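Local structure of aldolase (Klebsiella pneumoniae, 6VOQ) at residues Leu170-Ala173 against Thr174-Glu178; Leu180-Thr183 against Ala184-Ile187. The protein is a zinc-binding alpha/beta protein of the class II aldolase and adducin family, with four copies of its chain in the assembly. All coordinates share one frame; numbering follows the deposited sequence.

Contact 1. Residues Leu170-Ala173 against Thr174-Glu178; sequences LREA and TNNTE
ND2 of Asn176 lies over a face of the Glu172 carboxylate, 3.8 Å from CD, with the amide and carboxylate planes 75° apart. At this distance, and over a face, the groups are in contact while their bonds go elsewhere, OE1 to Ser168 N and ND2 to Thr166 O. Glu172 O stands squarely over the Asn176 amide, 3.1 Å from CG, and Arg171 O does the same over the Asn175 amide, 3.2 Å from CG. Neither is a hydrogen bond: with CG beside the backbone N (chi1 -66° in Asn176, much the same in Asn175), each amide folds back over the carbonyl one turn earlier. Of the Arg171 side chain, only the aliphatic CG comes alongside Asn175 ND2, at 4.1 Å.

On another side of the helix, OG1 of Thr174 gives a 2.7 Å bond to Leu170 O, and its backbone N reaches that oxygen from the opposite face of the carbonyl plane. Thr177 repeats this on Ala173 O, its OG1 also 2.7 Å away. With chi1 near -55° in both threonines, the buried hydroxyl is satisfied within the helix while CG2, anti to the backbone N, presents a methyl. Leu170, Ala173, Thr174 and Thr177, small or apolar, pack on Val93 of strand 91-94; Thr174 also touches Ile14 and Leu18 of helix 4-20, and Asn176 and Thr177 rest on Val165 of strand 162-167.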
ATOM      1  N   LEU A 170      23.211   5.003  -7.912  1.00 36.13           N
ATOM      2  CA  LEU A 170      21.850   4.513  -8.107  1.00 34.66           C
ATOM      3  C   LEU A 170      21.058   4.550  -6.805  1.00 34.88           C
ATOM      4  O   LEU A 170      19.880   4.918  -6.807  1.00 37.18           O
ATOM      5  CB  LEU A 170      21.846   3.106  -8.694  1.00 30.65           C
ATOM      6  CG  LEU A 170      20.461   2.624  -9.161  1.00 31.11           C
ATOM      7  CD1 LEU A 170      19.794   3.631 -10.124  1.00 29.26           C
ATOM      8  CD2 LEU A 170      20.541   1.252  -9.800  1.00 31.89           C
ATOM      9  N   ARG A 171      21.680   4.189  -5.684  1.00 33.09           N
ATOM     10  CA  ARG A 171      20.934   4.218  -4.431  1.00 38.21           C
ATOM     11  C   ARG A 171      20.578   5.644  -4.032  1.00 39.04           C
ATOM     12  O   ARG A 171      19.499   5.888  -3.482  1.00 44.21           O
ATOM     13  CB  ARG A 171      21.717   3.532  -3.310  1.00 43.78           C
ATOM     14  CG  ARG A 171      20.924   3.453  -2.004  1.00 55.24           C
ATOM     15  CD  ARG A 171      21.367   2.299  -1.122  1.00 79.54           C
ATOM     16  NE  ARG A 171      21.109   0.988  -1.717  1.00 90.16           N
ATOM     17  CZ  ARG A 171      19.908   0.421  -1.785  1.00 89.04           C
ATOM     18  NH1 ARG A 171      18.840   1.053  -1.304  1.00 77.32           N
ATOM     19  NH2 ARG A 171      19.774  -0.781  -2.338  1.00 92.33           N
ATOM     20  N   GLU A 172      21.473   6.601  -4.288  1.00 36.87           N
ATOM     21  CA  GLU A 172      21.179   7.985  -3.943  1.00 31.70           C
ATOM     22  C   GLU A 172      20.087   8.550  -4.844  1.00 33.99           C
ATOM     23  O   GLU A 172      19.212   9.291  -4.380  1.00 35.94           O
ATOM     24  CB  GLU A 172      22.450   8.825  -4.026  1.00 53.55           C
ATOM     25  CG  GLU A 172      22.439  10.060  -3.130  1.00 71.71           C
ATOM     26  CD  GLU A 172      22.573  11.367  -3.913  1.00 80.80           C
ATOM     27  OE1 GLU A 172      22.836  11.321  -5.135  1.00 77.89           O
ATOM     28  OE2 GLU A 172      22.411  12.445  -3.300  1.00 86.95           O
ATOM     29  N   ALA A 173      20.114   8.200  -6.131  1.00 28.68           N
ATOM     30  CA  ALA A 173      19.039   8.610  -7.026  1.00 30.92           C
ATOM     31  C   ALA A 173      17.720   7.961  -6.623  1.00 31.92           C
ATOM     32  O   ALA A 173      16.659   8.591  -6.703  1.00 34.27           O
ATOM     33  CB  ALA A 173      19.401   8.269  -8.474  1.00 23.37           C
ATOM     34  N   THR A 174      17.769   6.710  -6.159  1.00 26.74           N
ATOM     35  CA  THR A 174      16.555   6.058  -5.685  1.00 29.03           C
ATOM     36  C   THR A 174      16.028   6.727  -4.422  1.00 33.14           C
ATOM     37  O   THR A 174      14.816   6.917  -4.270  1.00 31.57           O
ATOM     38  CB  THR A 174      16.829   4.586  -5.429  1.00 34.13           C
ATOM     39  OG1 THR A 174      17.370   4.004  -6.619  1.00 36.68           O
ATOM     40  CG2 THR A 174      15.555   3.880  -5.042  1.00 28.78           C
ATOM     41  N   ASN A 175      16.925   7.090  -3.505  1.00 29.26           N
ATOM     42  CA  ASN A 175      16.509   7.807  -2.305  1.00 28.93           C
ATOM     43  C   ASN A 175      15.943   9.178  -2.653  1.00 27.70           C
ATOM     44  O   ASN A 175      14.928   9.595  -2.088  1.00 29.18           O
ATOM     45  CB  ASN A 175      17.684   7.944  -1.332  1.00 33.62           C
ATOM     46  CG  ASN A 175      18.094   6.620  -0.706  1.00 41.68           C
ATOM     47  OD1 ASN A 175      17.379   5.619  -0.802  1.00 45.40           O
ATOM     48  ND2 ASN A 175      19.257   6.610  -0.055  1.00 44.73           N
ATOM     49  N   ASN A 176      16.583   9.892  -3.585  1.00 31.27           N
ATOM     50  CA  ASN A 176      16.015  11.152  -4.069  1.00 34.05           C
ATOM     51  C   ASN A 176      14.631  10.949  -4.663  1.00 31.21           C
ATOM     52  O   ASN A 176      13.722  11.747  -4.417  1.00 31.05           O
ATOM     53  CB  ASN A 176      16.927  11.778  -5.117  1.00 28.17           C
ATOM     54  CG  ASN A 176      18.241  12.206  -4.544  1.00 29.93           C
ATOM     55  OD1 ASN A 176      18.382  12.345  -3.330  1.00 34.26           O
ATOM     56  ND2 ASN A 176      19.216  12.430  -5.410  1.00 31.48           N
ATOM     57  N   THR A 177      14.464   9.897  -5.471  1.00 21.74           N
ATOM     58  CA  THR A 177      13.169   9.613  -6.067  1.00 24.97           C
ATOM     59  C   THR A 177      12.134   9.307  -5.001  1.00 28.34           C
ATOM     60  O   THR A 177      10.996   9.787  -5.074  1.00 29.86           O
ATOM     61  CB  THR A 177      13.275   8.436  -7.042  1.00 25.09           C
ATOM     62  OG1 THR A 177      14.278   8.721  -8.019  1.00 29.13           O
ATOM     63  CG2 THR A 177      11.953   8.216  -7.741  1.00 23.81           C
ATOM     64  N   GLU A 178      12.507   8.496  -4.010  1.00 28.83           N
ATOM     65  CA  GLU A 178      11.557   8.157  -2.962  1.00 30.97           C
ATOM     66  C   GLU A 178      11.190   9.385  -2.148  1.00 23.17           C
ATOM     67  O   GLU A 178      10.032   9.547  -1.758  1.00 30.68           O
ATOM     68  CB  GLU A 178      12.125   7.060  -2.071  1.00 32.59           C
ATOM     69  CG  GLU A 178      12.084   5.707  -2.714  1.00 30.66           C
ATOM     70  CD  GLU A 178      12.938   4.709  -1.991  1.00 45.09           C
ATOM     71  OE1 GLU A 178      14.092   5.042  -1.683  1.00 54.85           O
ATOM     72  OE2 GLU A 178      12.457   3.596  -1.729  1.00 59.43           O
TER

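Contact 2. Residues Leu180-Thr183 against Ala184-Ile187; sequences LEET and ARLI
The backbone N of Arg185 donates to Glu181 O over 2.7 Å, the shortest hydrogen bond between 180-183 and 184-187, and Ala184 N reaches Leu180 O at 2.8 Å. The next two rungs are longer, with Ile187 N 3.1 Å from Thr183 O. Beyond the oxygen end of the Glu182 carbonyl sits the branch of Leu186, its CG 3.3 Å from Glu182 O. The four backbone bonds are successive i to i+4 bonds of the long alpha-helix 170-190 of this aldolase-family fold, and its side chains sort by face. Leu180, Thr183 and Ala184 are buried: Leu180 and Ala184 meet Leu100 of helix 98-104, and Thr183 meets Val122 of helix 121-125 while its OG1 bonds back to Glu179 O. Glu181 is buried too, its carboxylate accepting from Ser97 OG and the backbone N of Tyr99 and Leu100; the N-terminal first turn of helix 98-104, with its N-H groups and partial positive charge, would favour the anion. Elsewhere a bend at chi2 (64°) swings the Glu182 carboxylate along the helix, where OE1 is hydrogen-bonded to His98 ND1 of the second subunit. OE2 faces the Arg185 guanidinium edge in a long salt bridge, 4.0 Å to NH1, the two planes 82° apart.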
ATOM      1  N   LEU A 180      11.179  12.479  -3.324  1.00 31.04           N
ATOM      2  CA  LEU A 180      10.316  13.283  -4.180  1.00 30.37           C
ATOM      3  C   LEU A 180       8.905  12.719  -4.221  1.00 29.38           C
ATOM      4  O   LEU A 180       7.928  13.468  -4.123  1.00 32.62           O
ATOM      5  CB  LEU A 180      10.889  13.350  -5.589  1.00 24.57           C
ATOM      6  CG  LEU A 180      11.887  14.452  -5.848  1.00 30.13           C
ATOM      7  CD1 LEU A 180      12.608  14.137  -7.149  1.00 29.26           C
ATOM      8  CD2 LEU A 180      11.170  15.804  -5.892  1.00 26.79           C
ATOM      9  N   GLU A 181       8.780  11.398  -4.391  1.00 22.28           N
ATOM     10  CA  GLU A 181       7.456  10.798  -4.486  1.00 23.28           C
ATOM     11  C   GLU A 181       6.678  11.004  -3.197  1.00 29.53           C
ATOM     12  O   GLU A 181       5.491  11.345  -3.224  1.00 29.75           O
ATOM     13  CB  GLU A 181       7.583   9.314  -4.827  1.00 20.19           C
ATOM     14  CG  GLU A 181       6.297   8.516  -4.679  1.00 25.34           C
ATOM     15  CD  GLU A 181       5.246   8.827  -5.744  1.00 26.51           C
ATOM     16  OE1 GLU A 181       5.532   9.552  -6.724  1.00 26.11           O
ATOM     17  OE2 GLU A 181       4.116   8.326  -5.598  1.00 33.20           O
ATOM     18  N   GLU A 182       7.351  10.836  -2.059  1.00 20.94           N
ATOM     19  CA  GLU A 182       6.734  11.078  -0.762  1.00 29.70           C
ATOM     20  C   GLU A 182       6.283  12.527  -0.622  1.00 29.95           C
ATOM     21  O   GLU A 182       5.232  12.806  -0.033  1.00 37.52           O
ATOM     22  CB  GLU A 182       7.725  10.709   0.337  1.00 36.16           C
ATOM     23  CG  GLU A 182       7.235  10.974   1.721  1.00 42.15           C
ATOM     24  CD  GLU A 182       6.033  10.128   2.077  1.00 42.45           C
ATOM     25  OE1 GLU A 182       5.254  10.574   2.941  1.00 49.37           O
ATOM     26  OE2 GLU A 182       5.866   9.031   1.495  1.00 46.06           O
ATOM     27  N   THR A 183       7.060  13.465  -1.160  1.00 26.01           N
ATOM     28  CA  THR A 183       6.660  14.865  -1.110  1.00 25.05           C
ATOM     29  C   THR A 183       5.472  15.137  -2.029  1.00 25.73           C
ATOM     30  O   THR A 183       4.538  15.849  -1.648  1.00 25.78           O
ATOM     31  CB  THR A 183       7.848  15.760  -1.461  1.00 31.07           C
ATOM     32  OG1 THR A 183       8.833  15.650  -0.426  1.00 40.59           O
ATOM     33  CG2 THR A 183       7.410  17.211  -1.563  1.00 32.61           C
ATOM     34  N   ALA A 184       5.482  14.567  -3.234  1.00 24.62           N
ATOM     35  CA  ALA A 184       4.322  14.675  -4.108  1.00 20.68           C
ATOM     36  C   ALA A 184       3.098  14.042  -3.464  1.00 21.89           C
ATOM     37  O   ALA A 184       2.000  14.600  -3.516  1.00 24.80           O
ATOM     38  CB  ALA A 184       4.623  14.022  -5.459  1.00 30.56           C
ATOM     39  N   ARG A 185       3.279  12.895  -2.817  1.00 21.46           N
ATOM     40  CA  ARG A 185       2.161  12.256  -2.142  1.00 24.69           C
ATOM     41  C   ARG A 185       1.604  13.152  -1.037  1.00 27.79           C
ATOM     42  O   ARG A 185       0.386  13.221  -0.829  1.00 28.05           O
ATOM     43  CB  ARG A 185       2.611  10.902  -1.591  1.00 20.91           C
ATOM     44  CG  ARG A 185       1.494  10.105  -0.944  1.00 26.38           C
ATOM     45  CD  ARG A 185       2.032   8.863  -0.306  1.00 25.19           C
ATOM     46  NE  ARG A 185       0.995   8.094   0.356  1.00 29.66           N
ATOM     47  CZ  ARG A 185       1.248   7.188   1.295  1.00 31.19           C
ATOM     48  NH1 ARG A 185       2.496   6.961   1.666  1.00 29.31           N
ATOM     49  NH2 ARG A 185       0.261   6.518   1.864  1.00 34.68           N
ATOM     50  N   LEU A 186       2.482  13.851  -0.322  1.00 27.77           N
ATOM     51  CA  LEU A 186       2.019  14.737   0.732  1.00 25.30           C
ATOM     52  C   LEU A 186       1.165  15.859   0.171  1.00 28.04           C
ATOM     53  O   LEU A 186       0.201  16.282   0.818  1.00 32.36           O
ATOM     54  CB  LEU A 186       3.206  15.310   1.494  1.00 26.74           C
ATOM     55  CG  LEU A 186       3.827  14.336   2.474  1.00 30.06           C
ATOM     56  CD1 LEU A 186       5.220  14.811   2.845  1.00 25.20           C
ATOM     57  CD2 LEU A 186       2.929  14.233   3.687  1.00 24.84           C
ATOM     58  N   ILE A 187       1.504  16.351  -1.024  1.00 24.89           N
ATOM     59  CA  ILE A 187       0.689  17.375  -1.665  1.00 23.60           C
ATOM     60  C   ILE A 187      -0.753  16.897  -1.783  1.00 23.55           C
ATOM     61  O   ILE A 187      -1.689  17.567  -1.336  1.00 24.54           O
ATOM     62  CB  ILE A 187       1.289  17.752  -3.031  1.00 26.55           C
ATOM     63  CG1 ILE A 187       2.619  18.474  -2.832  1.00 32.42           C
ATOM     64  CG2 ILE A 187       0.340  18.640  -3.823  1.00 25.95           C
ATOM     65  CD1 ILE A 187       3.394  18.721  -4.104  1.00 32.34           C
TER

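In the fold
Followed from the N terminus, the chain runs through helix 4-20 and the strands of the mixed sheet, and leaves strand 162-167 to enter helix 170-190, which carries both contacts. Neither closes a loop, since the two segments of each are continuous, and they neither nest nor cross: contact 1 ends before contact 2 begins, their centres 14 Å apart. Contact 1 places the first turns of the helix against helix 4-20 and strands 91-94 and 162-167. Contact 2 carries the later turns on to helices 98-104 and 121-125. Both reach the second subunit, contact 1 at Gly26 and contact 2 at His98 of that chain.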